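Local atomic coordinates of actin-binding protein (Saccharomyces cerevisiae, PDB entry 1JO8), a protein that regulates Arp2/3 complex-mediated actin assembly by binding actin filaments and recruiting the complex to their sides, its SH3 domain, described here, engaging several partner proteins. Residues A[4-9]-A[53-58]; A[21-26]-A[40-45]; A[33-38]-A[48-53]. All coordinates share one frame; numbering follows the deposited sequence.

Contact 1 (A[4-9]-A[53-58]); sequences TAEYDY and YVSLGN. With SO4 (sulfate ion), chain C.
T4 and S55 form an antiparallel hydrogen-bonded pair: T4 N gives to S55 O and S55 N to T4 O, each at 2.9 Å and nearly straight. A5 and V54 make the adjoining non-hydrogen-bonded pair, and E6 N continues the ladder past the end of the strand with a 2.8 Å bond to Y53 O. Side-chain bonds extend the polar set. The hydroxyl of T4 lies anti to its own carbonyl carbon (chi1 -57°), which brings OG1 to within 2.8 Å of G57 O and adds a third tie between this threonine and the C-terminal segment. S55 OG donates to a sulfate ion, probably from the crystallisation liquor, at 2.8 Å from its O2.

The aromatic part lies at the other end. Y9 and Y53 stack T-shaped, with centroids 5.1 Å apart and planes at 73°; Y9 CD1 sits 3.7 Å above the centre of the Y53 ring. The rim of that ring runs along the turning backbone, where Y53 CE2 comes to 3.2 Å from D8 O and Y7 O lies in its plane. Y7 CB and Y9 CB both pack on CD2, so that a bend of the first segment wraps the tyrosine.

A5 to Y9 correspond to the ALYDY motif of SH3 domains. Strand 54-56 is outermost in the sheet and strand 3-5 separates it from strand 24-29; V54 packs inward on W36 and F49, while Y9 leans on W35 and P50 and bonds through its hydroxyl to E16.

Contact 2 (A[21-26]-A[40-45]); sequences ENDKII and LEKDGS
The carboxylate of D23 is met by the ammonium of K42 on the syn side of OD2, 31° out of the carboxylate plane; this salt bridge, with K42 NZ 2.8 Å from D23 OD2, is also a hydrogen bond. OD2 receives V20 N as well, whereas OD1 takes a water that is itself bonded by K42 NZ, so both oxygens of the acid are held and the lysine grips it directly and through solvent. K42 reaches across with a fully extended chain beyond CG. A second carboxylate, that of E41 in the modelled conformer, lies alongside K24, the two chains pointing the same way, with E41 OE1 3.4 Å from K24 CD. Their charged ends do not touch: one water links K24 NZ to E41 OE2 and another K24 N to E41 OE1. K24 also makes a cation-pi contact with W2. The third flat group, D43, takes S45 N and S45 OG on OD1 from the same face of its plane; the bond from S45 N, 2.9 Å from D43 OD1, closes an Asx turn that shapes the loop.

Along the backbone, E41 N gives to K24 O at 3.0 Å. K24 O also accepts from a water that in turn receives K42 N. Below this polar layer I25 and L40 form a non-hydrogen-bonded pair, with I25 CG1 3.9 Å from L40 CD2 in the buried interior.

Segment 40-45 is the distal loop of the SH3 fold, and residues 21-23 belong to its diverging turn; the D23-K42 salt bridge therefore joins the diverging turn to the distal loop, which links strands 35-40 and 46-50.

Contact 3 (A[33-38]-A[48-53]); sequences DDWWLG and LFPSNY
W36 and F49 make the hydrogen-bonded pair at the middle of this hairpin: W36 N to F49 O and F49 N to W36 O are both 2.9 Å. W35 with P50 and L37 with L48 are the non-hydrogen-bonded pairs on either side. Past the W35-P50 pair, S51 N bonds D34 O at 2.9 Å, which ties the start of the 3-10 turn to the first segment. A water joins D34 OD1 to N52 ND2 nearby.

CH-pi contacts carry much of the side-chain packing. W36 CG lies anti to its carbonyl carbon (chi1 -63°), which lays the indole against S51: S51 CB stands over its face, 3.4 Å from the centroid of the six-membered ring, while F49 CZ lies at the edge of the same indole and 3.7 Å from W36 CB. With an alanine here the indole is gone, which would probably leave S51 CB without the face it stands over and strip the F49 ring of its indole neighbour, though not of CB. On the other side of the sheet P50 CG lies over the W35 indole, 3.7 Å from W35 CH2, and L48 CB packs on W35 CE3. G38 N lies in the ring plane at the F49 edge.

Strands 35-40 and 46-50 form the distal hairpin of the SH3 fold, and W35 and P50 probably line the proline-rich peptide groove, as in other SH3 domains. Strand 46-50 is outermost, bordering strand 35-40, whose other neighbour is strand 24-29. W36 packs on I28 there and on V54 of strand 54-56, with F30 edge-to-face, whereas W35 and P50 face Y9.

Contacts 1 and 3 share Y53 and have centres about 10 Å apart. They meet at the surface where Y9 CE1 lies 3.5 Å from P50 CG and Y9 OH lies 3.6 Å from W35 CH2; Y9, W35, P50 and Y53 occupy the places that form the proline-rich peptide groove of SH3 domains, consistent with the partner binding of this one. Behind it, V54 of contact 1 packs on F49 of contact 3. Contact 2 joins contact 1 through a probable hydrogen bond from A5 N to D23 O, 2.8 Å, and reaches contact 3, centre about 13 Å away, through I25 CG2 against F49 CE1 in the core, 3.8 Å.

Contact 1 (A[4-9]-A[53-58])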
# COMPACT_ATOMS: atom_id res chain seq x y z
N THR A 4 -3.42 2.48 6.68
CA THR A 4 -2.34 3.41 7.02
C THR A 4 -1.03 2.63 7.05
O THR A 4 -0.96 1.55 7.63
CB THR A 4 -2.59 4.04 8.40
OG1 THR A 4 -3.87 4.68 8.39
CG2 THR A 4 -1.56 5.10 8.70
N ALA A 5 -0.02 3.15 6.37
CA ALA A 5 1.28 2.51 6.37
C ALA A 5 1.89 2.55 7.76
O ALA A 5 1.95 3.60 8.41
CB ALA A 5 2.20 3.23 5.40
N GLU A 6 2.35 1.39 8.21
CA GLU A 6 3.02 1.31 9.50
C GLU A 6 4.52 1.52 9.37
O GLU A 6 5.17 1.92 10.34
CB GLU A 6 2.79 -0.08 10.09
CG GLU A 6 1.36 -0.33 10.53
CD GLU A 6 1.08 0.22 11.91
OE1 GLU A 6 2.05 0.40 12.70
OE2 GLU A 6 -0.10 0.46 12.22
N TYR A 7 5.07 1.25 8.18
CA TYR A 7 6.51 1.35 7.94
C TYR A 7 6.67 1.87 6.53
O TYR A 7 5.80 1.65 5.69
CB TYR A 7 7.20 -0.02 8.05
CG TYR A 7 6.96 -0.70 9.38
CD1 TYR A 7 7.59 -0.21 10.51
CD2 TYR A 7 6.07 -1.75 9.53
CE1 TYR A 7 7.40 -0.78 11.75
CE2 TYR A 7 5.85 -2.32 10.79
CZ TYR A 7 6.52 -1.80 11.89
OH TYR A 7 6.34 -2.35 13.16
N ASP A 8 7.79 2.51 6.24
CA ASP A 8 8.12 2.92 4.89
C ASP A 8 8.28 1.67 4.02
O ASP A 8 8.83 0.66 4.49
CB ASP A 8 9.47 3.65 4.81
CG ASP A 8 9.54 4.97 5.52
OD1 ASP A 8 8.55 5.46 6.09
OD2 ASP A 8 10.64 5.57 5.52
N TYR A 9 7.85 1.73 2.76
CA TYR A 9 8.07 0.64 1.82
C TYR A 9 8.64 1.23 0.56
O TYR A 9 8.08 2.18 -0.01
CB TYR A 9 6.80 -0.15 1.46
CG TYR A 9 7.13 -1.23 0.46
CD1 TYR A 9 7.85 -2.34 0.85
CD2 TYR A 9 6.82 -1.11 -0.88
CE1 TYR A 9 8.25 -3.30 -0.04
CE2 TYR A 9 7.20 -2.08 -1.79
CZ TYR A 9 7.92 -3.16 -1.37
OH TYR A 9 8.36 -4.14 -2.24
N TYR A 53 3.02 -4.25 5.67
CA TYR A 53 3.47 -2.88 5.85
C TYR A 53 2.34 -1.91 6.23
O TYR A 53 2.63 -0.76 6.51
CB TYR A 53 4.20 -2.34 4.61
CG TYR A 53 5.62 -2.82 4.52
CD1 TYR A 53 5.91 -4.15 4.22
CD2 TYR A 53 6.66 -1.97 4.75
CE1 TYR A 53 7.21 -4.60 4.15
CE2 TYR A 53 7.97 -2.41 4.68
CZ TYR A 53 8.23 -3.73 4.39
OH TYR A 53 9.55 -4.15 4.34
N VAL A 54 1.09 -2.36 6.23
CA VAL A 54 -0.04 -1.47 6.51
C VAL A 54 -0.97 -2.07 7.55
O VAL A 54 -0.96 -3.27 7.81
CB VAL A 54 -0.88 -1.15 5.22
CG1 VAL A 54 0.02 -0.72 4.07
CG2 VAL A 54 -1.71 -2.33 4.82
N SER A 55 -1.80 -1.21 8.12
CA SER A 55 -2.85 -1.60 9.05
C SER A 55 -4.16 -0.97 8.58
O SER A 55 -4.18 0.22 8.33
CB SER A 55 -2.49 -1.09 10.43
OG SER A 55 -3.56 -1.28 11.30
N LEU A 56 -5.24 -1.74 8.41
CA LEU A 56 -6.49 -1.16 7.90
C LEU A 56 -6.99 -0.04 8.81
O LEU A 56 -6.86 -0.08 10.03
CB LEU A 56 -7.58 -2.21 7.72
CG LEU A 56 -7.23 -3.37 6.81
CD1 LEU A 56 -8.49 -4.18 6.54
CD2 LEU A 56 -6.64 -2.94 5.50
N GLY A 57 -7.53 1.00 8.18
CA GLY A 57 -8.08 2.13 8.91
C GLY A 57 -7.03 3.01 9.55
O GLY A 57 -5.84 2.94 9.20
N ASN A 58 -7.49 3.86 10.48
CA ASN A 58 -6.64 4.84 11.16
C ASN A 58 -5.89 4.20 12.32
O ASN A 58 -6.45 3.37 13.06
CB ASN A 58 -7.48 6.06 11.62
CG ASN A 58 -7.03 7.35 10.95
OD1 ASN A 58 -5.87 7.55 10.62
ND2 ASN A 58 -7.99 8.25 10.75
S SO4 C . -2.53 -4.70 12.33
O1 SO4 C . -1.20 -4.26 12.73
O2 SO4 C . -3.52 -3.70 12.71
O3 SO4 C . -2.54 -4.86 10.88
O4 SO4 C . -2.84 -5.99 12.96

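Contact 2 (A[21-26]-A[40-45])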
# COMPACT_ATOMS: atom_id res chain seq x y z
N GLU A 21 5.73 5.71 6.23
CA GLU A 21 4.91 5.54 7.41
C GLU A 21 3.89 6.66 7.46
O GLU A 21 4.21 7.84 7.24
CB GLU A 21 5.81 5.59 8.66
CG GLU A 21 5.07 5.15 9.93
CD GLU A 21 5.85 5.31 11.22
OE1 GLU A 21 7.05 5.64 11.13
OE2 GLU A 21 5.28 5.11 12.31
N ASN A 22 2.66 6.30 7.79
CA ASN A 22 1.53 7.20 7.91
C ASN A 22 0.85 7.60 6.62
O ASN A 22 -0.24 8.15 6.68
CB ASN A 22 1.82 8.40 8.78
CG ASN A 22 2.04 7.99 10.21
OD1 ASN A 22 1.38 7.06 10.71
ND2 ASN A 22 3.01 8.62 10.85
N ASP A 23 1.41 7.26 5.48
CA ASP A 23 0.67 7.45 4.24
C ASP A 23 -0.52 6.51 4.21
O ASP A 23 -0.45 5.40 4.73
CB ASP A 23 1.54 7.13 3.02
CG ASP A 23 2.57 8.15 2.71
OD1 ASP A 23 2.52 9.28 3.26
OD2 ASP A 23 3.46 7.85 1.86
N LYS A 24 -1.60 6.93 3.59
CA LYS A 24 -2.78 6.11 3.42
C LYS A 24 -2.80 5.43 2.05
O LYS A 24 -2.38 6.02 1.05
CB LYS A 24 -4.04 6.94 3.60
CG LYS A 24 -4.24 7.40 5.03
CD LYS A 24 -5.53 8.21 5.13
CE LYS A 24 -5.83 8.65 6.56
NZ LYS A 24 -7.09 9.48 6.63
N ILE A 25 -3.21 4.18 2.03
CA ILE A 25 -3.33 3.39 0.82
C ILE A 25 -4.82 3.06 0.74
O ILE A 25 -5.39 2.51 1.68
CB ILE A 25 -2.51 2.10 0.89
CG1 ILE A 25 -1.03 2.39 0.96
CG2 ILE A 25 -2.79 1.27 -0.36
CD1 ILE A 25 -0.41 2.68 2.32
N ILE A 26 -5.45 3.40 -0.37
CA ILE A 26 -6.89 3.31 -0.52
C ILE A 26 -7.29 2.29 -1.59
O ILE A 26 -6.46 1.83 -2.39
CB ILE A 26 -7.51 4.71 -0.83
CG1 ILE A 26 -7.20 5.16 -2.24
CG2 ILE A 26 -7.02 5.74 0.19
CD1 ILE A 26 -7.98 6.42 -2.63
N LEU A 40 -2.26 5.06 -3.69
CA LEU A 40 -1.90 6.03 -2.67
C LEU A 40 -2.88 7.18 -2.59
O LEU A 40 -3.19 7.82 -3.61
CB LEU A 40 -0.52 6.61 -2.89
CG LEU A 40 0.65 5.64 -2.83
CD1 LEU A 40 1.98 6.39 -2.91
CD2 LEU A 40 0.60 4.75 -1.64
N GLU A 41 -3.32 7.51 -1.39
CA GLU A 41 -4.13 8.69 -1.21
C GLU A 41 -3.39 9.94 -1.71
O GLU A 41 -3.99 10.86 -2.28
CB GLU A 41 -4.43 8.88 0.29
CG GLU A 41 -5.20 10.14 0.60
CD GLU A 41 -5.11 10.65 2.05
OE1 GLU A 41 -4.19 10.28 2.79
OE2 GLU A 41 -6.03 11.40 2.45
N LYS A 42 -2.09 10.01 -1.48
CA LYS A 42 -1.42 11.28 -1.73
C LYS A 42 -1.19 11.64 -3.17
O LYS A 42 -1.00 12.82 -3.50
CB LYS A 42 -0.11 11.37 -0.94
CG LYS A 42 0.98 10.49 -1.47
CD LYS A 42 2.15 10.43 -0.47
CE LYS A 42 3.32 9.65 -0.99
NZ LYS A 42 4.41 9.66 0.01
N ASP A 43 -1.18 10.66 -4.08
CA ASP A 43 -0.85 10.95 -5.47
C ASP A 43 -1.58 10.13 -6.52
O ASP A 43 -1.31 10.31 -7.69
CB ASP A 43 0.67 10.87 -5.69
CG ASP A 43 1.27 9.50 -5.52
OD1 ASP A 43 0.53 8.48 -5.45
OD2 ASP A 43 2.52 9.36 -5.44
N GLY A 44 -2.45 9.20 -6.13
CA GLY A 44 -3.16 8.43 -7.12
C GLY A 44 -2.37 7.31 -7.76
O GLY A 44 -2.91 6.63 -8.63
N SER A 45 -1.12 7.08 -7.37
CA SER A 45 -0.33 5.97 -7.94
C SER A 45 -0.91 4.65 -7.44
O SER A 45 -1.48 4.59 -6.38
CB SER A 45 1.15 6.09 -7.61
OG SER A 45 1.42 6.07 -6.24
O HOH W 1 4.13 11.48 2.52
O HOH W 2 -0.71 8.26 0.45
O HOH W 3 -1.60 9.76 2.66
O HOH W 4 -6.73 11.75 5.16

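Contact 3 (A[33-38]-A[48-53])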
# COMPACT_ATOMS: atom_id res chain seq x y z
N ASP A 33 -2.39 -13.31 -0.62
CA ASP A 33 -2.30 -13.33 0.84
C ASP A 33 -1.26 -12.34 1.35
O ASP A 33 -1.46 -11.69 2.37
CB ASP A 33 -1.87 -14.71 1.36
CG ASP A 33 -2.91 -15.77 1.18
OD1 ASP A 33 -4.10 -15.46 1.06
OD2 ASP A 33 -2.59 -16.98 1.19
N ASP A 34 -0.13 -12.25 0.66
CA ASP A 34 1.02 -11.48 1.11
C ASP A 34 1.23 -10.15 0.39
O ASP A 34 2.00 -9.30 0.85
CB ASP A 34 2.29 -12.34 0.97
CG ASP A 34 2.18 -13.61 1.76
OD1 ASP A 34 1.86 -13.50 2.96
OD2 ASP A 34 2.33 -14.76 1.27
N TRP A 35 0.59 -10.01 -0.75
CA TRP A 35 0.72 -8.82 -1.56
C TRP A 35 -0.67 -8.34 -1.91
O TRP A 35 -1.50 -9.13 -2.38
CB TRP A 35 1.48 -9.15 -2.85
CG TRP A 35 2.92 -9.43 -2.62
CD1 TRP A 35 3.49 -10.63 -2.30
CD2 TRP A 35 3.97 -8.48 -2.64
NE1 TRP A 35 4.84 -10.47 -2.14
CE2 TRP A 35 5.17 -9.16 -2.35
CE3 TRP A 35 4.04 -7.12 -2.92
CZ2 TRP A 35 6.41 -8.51 -2.32
CZ3 TRP A 35 5.27 -6.49 -2.90
CH2 TRP A 35 6.43 -7.18 -2.61
N TRP A 36 -0.92 -7.05 -1.68
CA TRP A 36 -2.18 -6.44 -1.99
C TRP A 36 -1.95 -5.36 -3.03
O TRP A 36 -0.84 -4.89 -3.22
CB TRP A 36 -2.84 -5.83 -0.76
CG TRP A 36 -3.18 -6.83 0.31
CD1 TRP A 36 -3.31 -8.18 0.16
CD2 TRP A 36 -3.46 -6.57 1.70
NE1 TRP A 36 -3.66 -8.77 1.35
CE2 TRP A 36 -3.75 -7.81 2.31
CE3 TRP A 36 -3.48 -5.42 2.48
CZ2 TRP A 36 -4.07 -7.92 3.65
CZ3 TRP A 36 -3.82 -5.55 3.82
CH2 TRP A 36 -4.09 -6.78 4.39
N LEU A 37 -3.02 -4.99 -3.70
CA LEU A 37 -3.00 -3.90 -4.65
C LEU A 37 -3.71 -2.70 -4.01
O LEU A 37 -4.76 -2.88 -3.38
CB LEU A 37 -3.76 -4.31 -5.88
CG LEU A 37 -3.92 -3.42 -7.09
CD1 LEU A 37 -2.66 -2.84 -7.64
CD2 LEU A 37 -4.79 -4.08 -8.14
N GLY A 38 -3.19 -1.51 -4.20
CA GLY A 38 -3.87 -0.34 -3.70
C GLY A 38 -3.42 0.92 -4.41
O GLY A 38 -2.58 0.87 -5.31
N LEU A 48 1.35 -2.85 -6.27
CA LEU A 48 1.42 -3.88 -5.27
C LEU A 48 2.27 -3.47 -4.09
O LEU A 48 3.22 -2.68 -4.22
CB LEU A 48 2.04 -5.13 -5.89
CG LEU A 48 1.21 -5.87 -6.92
CD1 LEU A 48 2.08 -6.87 -7.63
CD2 LEU A 48 0.02 -6.55 -6.25
N PHE A 49 1.96 -4.04 -2.93
CA PHE A 49 2.74 -3.77 -1.74
C PHE A 49 2.56 -4.94 -0.79
O PHE A 49 1.53 -5.63 -0.86
CB PHE A 49 2.32 -2.45 -1.08
CG PHE A 49 0.90 -2.44 -0.60
CD1 PHE A 49 -0.16 -2.16 -1.44
CD2 PHE A 49 0.61 -2.76 0.71
CE1 PHE A 49 -1.46 -2.19 -0.97
CE2 PHE A 49 -0.68 -2.79 1.16
CZ PHE A 49 -1.72 -2.50 0.33
N PRO A 50 3.54 -5.18 0.07
CA PRO A 50 3.43 -6.31 1.01
C PRO A 50 2.45 -5.94 2.09
O PRO A 50 2.50 -4.88 2.70
CB PRO A 50 4.87 -6.47 1.54
CG PRO A 50 5.72 -5.62 0.69
CD PRO A 50 4.84 -4.49 0.22
N SER A 51 1.50 -6.84 2.34
CA SER A 51 0.40 -6.53 3.24
C SER A 51 0.82 -6.19 4.66
O SER A 51 0.16 -5.40 5.34
CB SER A 51 -0.57 -7.69 3.25
OG SER A 51 0.03 -8.81 3.85
N ASN A 52 1.93 -6.75 5.14
CA ASN A 52 2.34 -6.49 6.50
C ASN A 52 2.87 -5.06 6.72
O ASN A 52 3.15 -4.66 7.85
CB ASN A 52 3.36 -7.56 6.99
CG ASN A 52 2.79 -9.04 6.90
OD1 ASN A 52 2.40 -9.60 7.91
ND2 ASN A 52 2.74 -9.63 5.70
N TYR A 53 3.02 -4.25 5.67
CA TYR A 53 3.47 -2.88 5.85
C TYR A 53 2.34 -1.91 6.23
O TYR A 53 2.63 -0.76 6.51
CB TYR A 53 4.20 -2.34 4.61
CG TYR A 53 5.62 -2.82 4.52
CD1 TYR A 53 5.91 -4.15 4.22
CD2 TYR A 53 6.66 -1.97 4.75
CE1 TYR A 53 7.21 -4.60 4.15
CE2 TYR A 53 7.97 -2.41 4.68
CZ TYR A 53 8.23 -3.73 4.39
OH TYR A 53 9.55 -4.15 4.34
O HOH W 5 0.88 -11.81 4.81